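Local coordinates for transcriptional regulator (Actinomyces oris, PDB 5V8C), which probably acts as a LytR-Cps2A-Psr family phosphotransferase that attaches glycan to a protein anchored in the Gram-positive cell wall, at residues H111-I123 and V221-D235. Residues are numbered along the deposited sequence; the frame is centred on the assembly and turned at random.
Sequences HLVTIDMAQFATI and VAGNITLDSGTGLSD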
loop_
_atom_site.group_PDB
_atom_site.type_symbol
_atom_site.label_atom_id
_atom_site.label_comp_id
_atom_site.label_asym_id
_atom_site.label_seq_id
_atom_site.Cartn_x
_atom_site.Cartn_y
_atom_site.Cartn_z
ATOM N N HIS A 111 1.833 11.077 8.637
ATOM C CA HIS A 111 1.744 11.676 7.305
ATOM C C HIS A 111 0.806 10.868 6.404
ATOM O O HIS A 111 0.590 9.683 6.653
ATOM C CB HIS A 111 3.138 11.770 6.671
ATOM C CG HIS A 111 4.123 12.542 7.484
ATOM N ND1 HIS A 111 4.070 13.918 7.566
ATOM C CD2 HIS A 111 5.163 12.100 8.228
ATOM C CE1 HIS A 111 5.083 14.272 8.339
ATOM N NE2 HIS A 111 5.764 13.210 8.769
ATOM N N LEU A 112 0.260 11.493 5.354
ATOM C CA LEU A 112 -0.670 10.801 4.474
ATOM C C LEU A 112 -0.408 11.071 2.998
ATOM O O LEU A 112 -0.367 12.235 2.575
ATOM C CB LEU A 112 -2.143 11.111 4.828
ATOM C CG LEU A 112 -3.189 10.437 3.899
ATOM C CD1 LEU A 112 -3.474 8.998 4.310
ATOM C CD2 LEU A 112 -4.464 11.236 3.814
ATOM N N VAL A 113 -0.286 9.973 2.213
ATOM C CA VAL A 113 -0.126 9.991 0.761
ATOM C C VAL A 113 -1.287 9.206 0.134
ATOM O O VAL A 113 -1.567 8.072 0.540
ATOM C CB VAL A 113 1.254 9.460 0.281
ATOM C CG1 VAL A 113 1.473 9.770 -1.198
ATOM C CG2 VAL A 113 2.389 10.041 1.115
ATOM N N THR A 114 -1.965 9.825 -0.837
ATOM C CA THR A 114 -3.097 9.238 -1.550
ATOM C C THR A 114 -2.815 9.244 -3.047
ATOM O O THR A 114 -2.343 10.241 -3.590
ATOM C CB THR A 114 -4.390 9.948 -1.134
ATOM O OG1 THR A 114 -4.729 9.507 0.178
ATOM C CG2 THR A 114 -5.550 9.703 -2.088
ATOM N N ILE A 115 -3.022 8.100 -3.694
ATOM C CA ILE A 115 -2.742 7.936 -5.117
ATOM C C ILE A 115 -3.946 7.268 -5.762
ATOM O O ILE A 115 -4.363 6.194 -5.324
ATOM C CB ILE A 115 -1.433 7.106 -5.364
ATOM C CG1 ILE A 115 -0.332 7.414 -4.334
ATOM C CG2 ILE A 115 -0.908 7.306 -6.786
ATOM C CD1 ILE A 115 0.616 6.307 -4.095
ATOM N N ASP A 116 -4.495 7.891 -6.804
ATOM C CA ASP A 116 -5.608 7.304 -7.533
ATOM C C ASP A 116 -5.105 6.382 -8.672
ATOM O O ASP A 116 -3.893 6.237 -8.848
ATOM C CB ASP A 116 -6.597 8.391 -8.003
ATOM C CG ASP A 116 -6.089 9.362 -9.055
ATOM O OD1 ASP A 116 -5.559 8.893 -10.091
ATOM O OD2 ASP A 116 -6.385 10.571 -8.937
ATOM N N MET A 117 -6.020 5.763 -9.425
ATOM C CA MET A 117 -5.694 4.842 -10.518
ATOM C C MET A 117 -4.830 5.482 -11.620
ATOM O O MET A 117 -3.778 4.946 -11.964
ATOM C CB MET A 117 -6.974 4.233 -11.116
ATOM C CG MET A 117 -7.627 3.193 -10.230
ATOM S SD MET A 117 -8.903 2.267 -11.133
ATOM C CE MET A 117 -9.999 1.848 -9.801
ATOM N N ALA A 118 -5.262 6.634 -12.154
ATOM C CA ALA A 118 -4.530 7.359 -13.185
ATOM C C ALA A 118 -3.179 7.879 -12.638
ATOM O O ALA A 118 -2.172 7.841 -13.350
ATOM C CB ALA A 118 -5.372 8.512 -13.695
ATOM N N GLN A 119 -3.155 8.308 -11.358
ATOM C CA GLN A 119 -1.945 8.780 -10.687
ATOM C C GLN A 119 -0.931 7.639 -10.572
ATOM O O GLN A 119 0.213 7.807 -10.984
ATOM C CB GLN A 119 -2.278 9.367 -9.307
ATOM C CG GLN A 119 -2.863 10.775 -9.346
ATOM C CD GLN A 119 -3.237 11.300 -7.977
ATOM O OE1 GLN A 119 -3.474 10.551 -7.029
ATOM N NE2 GLN A 119 -3.328 12.610 -7.851
ATOM N N PHE A 120 -1.383 6.454 -10.128
ATOM C CA PHE A 120 -0.549 5.252 -10.027
ATOM C C PHE A 120 0.049 4.859 -11.376
ATOM O O PHE A 120 1.260 4.669 -11.465
ATOM C CB PHE A 120 -1.348 4.078 -9.430
ATOM C CG PHE A 120 -0.537 2.847 -9.109
ATOM C CD1 PHE A 120 0.519 2.903 -8.206
ATOM C CD2 PHE A 120 -0.841 1.625 -9.692
ATOM C CE1 PHE A 120 1.251 1.757 -7.888
ATOM C CE2 PHE A 120 -0.122 0.477 -9.362
ATOM C CZ PHE A 120 0.909 0.547 -8.449
ATOM N N ALA A 121 -0.783 4.779 -12.429
ATOM C CA ALA A 121 -0.315 4.423 -13.778
ATOM C C ALA A 121 0.690 5.432 -14.363
ATOM O O ALA A 121 1.647 5.015 -15.021
ATOM C CB ALA A 121 -1.498 4.231 -14.718
ATOM N N THR A 122 0.490 6.749 -14.091
ATOM C CA THR A 122 1.388 7.833 -14.525
ATOM C C THR A 122 2.757 7.683 -13.834
ATOM O O THR A 122 3.793 7.720 -14.500
ATOM C CB THR A 122 0.744 9.207 -14.256
ATOM O OG1 THR A 122 -0.440 9.339 -15.041
ATOM C CG2 THR A 122 1.671 10.361 -14.563
ATOM N N ILE A 123 2.741 7.475 -12.503
ATOM C CA ILE A 123 3.930 7.296 -11.670
ATOM C C ILE A 123 4.750 6.088 -12.148
ATOM O O ILE A 123 5.966 6.193 -12.299
ATOM C CB ILE A 123 3.533 7.180 -10.172
ATOM C CG1 ILE A 123 3.082 8.541 -9.602
ATOM C CG2 ILE A 123 4.665 6.569 -9.335
ATOM C CD1 ILE A 123 2.496 8.468 -8.162
ATOM N N VAL A 221 5.960 13.068 -9.797
ATOM C CA VAL A 221 5.450 12.424 -8.583
ATOM C C VAL A 221 4.636 13.408 -7.724
ATOM O O VAL A 221 3.524 13.080 -7.317
ATOM C CB VAL A 221 6.564 11.705 -7.783
ATOM C CG1 VAL A 221 6.265 11.694 -6.282
ATOM C CG2 VAL A 221 6.760 10.283 -8.297
ATOM N N ALA A 222 5.150 14.632 -7.527
ATOM C CA ALA A 222 4.471 15.671 -6.755
ATOM C C ALA A 222 3.114 16.036 -7.353
ATOM O O ALA A 222 2.165 16.264 -6.616
ATOM C CB ALA A 222 5.353 16.911 -6.650
ATOM N N GLY A 223 3.024 16.048 -8.678
ATOM C CA GLY A 223 1.791 16.383 -9.380
ATOM C C GLY A 223 0.803 15.241 -9.519
ATOM O O GLY A 223 -0.308 15.459 -9.998
ATOM N N ASN A 224 1.195 14.014 -9.135
ATOM C CA ASN A 224 0.329 12.835 -9.237
ATOM C C ASN A 224 0.179 12.157 -7.889
ATOM O O ASN A 224 0.268 10.937 -7.794
ATOM C CB ASN A 224 0.856 11.856 -10.291
ATOM C CG ASN A 224 0.630 12.328 -11.701
ATOM O OD1 ASN A 224 -0.337 11.937 -12.371
ATOM N ND2 ASN A 224 1.505 13.202 -12.174
ATOM N N ILE A 225 -0.052 12.974 -6.844
ATOM C CA ILE A 225 -0.135 12.582 -5.443
ATOM C C ILE A 225 -1.028 13.549 -4.688
ATOM O O ILE A 225 -1.047 14.748 -4.980
ATOM C CB ILE A 225 1.320 12.576 -4.855
ATOM C CG1 ILE A 225 2.031 11.215 -5.059
ATOM C CG2 ILE A 225 1.442 13.058 -3.389
ATOM C CD1 ILE A 225 1.251 10.053 -4.827
ATOM N N THR A 226 -1.719 13.031 -3.670
ATOM C CA THR A 226 -2.499 13.832 -2.747
ATOM C C THR A 226 -1.837 13.682 -1.372
ATOM O O THR A 226 -1.485 12.572 -0.977
ATOM C CB THR A 226 -3.979 13.438 -2.804
ATOM O OG1 THR A 226 -4.427 13.531 -4.156
ATOM C CG2 THR A 226 -4.849 14.312 -1.924
ATOM N N LEU A 227 -1.582 14.814 -0.702
ATOM C CA LEU A 227 -0.942 14.891 0.611
ATOM C C LEU A 227 -1.864 15.585 1.597
ATOM O O LEU A 227 -2.587 16.511 1.208
ATOM C CB LEU A 227 0.348 15.735 0.533
ATOM C CG LEU A 227 1.563 15.150 -0.166
ATOM C CD1 LEU A 227 2.710 16.147 -0.158
ATOM C CD2 LEU A 227 1.990 13.818 0.457
ATOM N N ASP A 228 -1.759 15.232 2.895
ATOM C CA ASP A 228 -2.497 15.968 3.911
ATOM C C ASP A 228 -1.888 17.369 4.005
ATOM O O ASP A 228 -0.756 17.572 3.572
ATOM C CB ASP A 228 -2.495 15.248 5.270
ATOM C CG ASP A 228 -1.141 15.179 5.931
ATOM O OD1 ASP A 228 -0.801 16.117 6.694
ATOM O OD2 ASP A 228 -0.428 14.187 5.705
ATOM N N SER A 229 -2.642 18.332 4.531
ATOM C CA SER A 229 -2.211 19.724 4.628
ATOM C C SER A 229 -0.959 19.927 5.474
ATOM O O SER A 229 -0.158 20.797 5.149
ATOM C CB SER A 229 -3.349 20.597 5.140
ATOM O OG SER A 229 -4.484 20.507 4.294
ATOM N N GLY A 230 -0.774 19.095 6.501
ATOM C CA GLY A 230 0.346 19.204 7.435
ATOM C C GLY A 230 1.652 18.558 7.021
ATOM O O GLY A 230 2.672 18.740 7.691
ATOM N N THR A 231 1.639 17.777 5.935
ATOM C CA THR A 231 2.845 17.098 5.472
ATOM C C THR A 231 3.498 17.902 4.352
ATOM O O THR A 231 2.812 18.369 3.443
ATOM C CB THR A 231 2.554 15.621 5.137
ATOM O OG1 THR A 231 3.786 14.923 4.971
ATOM C CG2 THR A 231 1.702 15.447 3.900
ATOM N N GLY A 232 4.803 18.114 4.465
ATOM C CA GLY A 232 5.546 18.906 3.498
ATOM C C GLY A 232 6.131 18.121 2.342
ATOM O O GLY A 232 6.523 16.960 2.498
ATOM N N LEU A 233 6.228 18.772 1.173
ATOM C CA LEU A 233 6.857 18.197 -0.006
ATOM C C LEU A 233 8.321 17.871 0.342
ATOM O O LEU A 233 8.880 16.908 -0.182
ATOM C CB LEU A 233 6.761 19.185 -1.178
ATOM C CG LEU A 233 6.498 18.594 -2.563
ATOM C CD1 LEU A 233 5.289 17.673 -2.568
ATOM C CD2 LEU A 233 6.283 19.672 -3.574
ATOM N N SER A 234 8.881 18.598 1.328
ATOM C CA SER A 234 10.219 18.381 1.879
ATOM C C SER A 234 10.223 17.199 2.857
ATOM O O SER A 234 11.218 16.480 2.934
ATOM C CB SER A 234 10.746 19.646 2.556
ATOM O OG SER A 234 9.777 20.279 3.376
ATOM N N ASP A 235 9.117 16.971 3.583
ATOM C CA ASP A 235 9.003 15.801 4.467
ATOM C C ASP A 235 9.052 14.509 3.620
ATOM O O ASP A 235 9.669 13.520 4.026
ATOM C CB ASP A 235 7.717 15.860 5.316
ATOM C CG ASP A 235 7.812 16.790 6.515
ATOM O OD1 ASP A 235 8.725 16.592 7.351
ATOM O OD2 ASP A 235 6.970 17.711 6.619
#
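Leu112 N gives its hydrogen to Asp228 OD2 at 2.8 Å, a side chain taking the bond where strand 226-228 runs out. This strand lies antiparallel to strand 111-115 inside the mixed central sheet of the LytR-Cps2A-Psr domain, with strand 5-7 along its other edge and strand 23-28 beyond 111-115. Asp228 CG sits between its own N and carbonyl carbon (chi1 67°), which turns the carboxylate toward Leu112, and OD2 is met nearly along its C-O bond. In the other direction, Asp228 N makes only a weak bond to Leu112 O. Thr114 and Thr226 form the regular hydrogen-bonded pair: Thr114 N to Thr226 O is 2.8 Å and Thr226 N to Thr114 O is 2.9 Å. Their side chains lie alongside each other, CB to CB, on the face shared with Leu112. On the other face Val113 points its two methyls at different neighbours, CG1 to Ile225 CD1 at 3.6 Å and CG2 to Leu227 CD2.

Beyond the strands, Asp116 and Gln119 close a capping box at the start of helix 117-126. Gln119 OE1 accepts from Asp116 N at 2.9 Å, and the extended side chain is laid along the Asn224-Ile225 peptide. An alanine in place of Gln119 would probably leave Asp116 N without this acceptor and uncover that peptide. One turn on, Thr122 CG2 meets Asn224 OD1, while Asn224 ND2 bonds back to Thr220 O; Ile123 CD1 reaches Asn224 O at 3.3 Å and also touches Ile225 CD1.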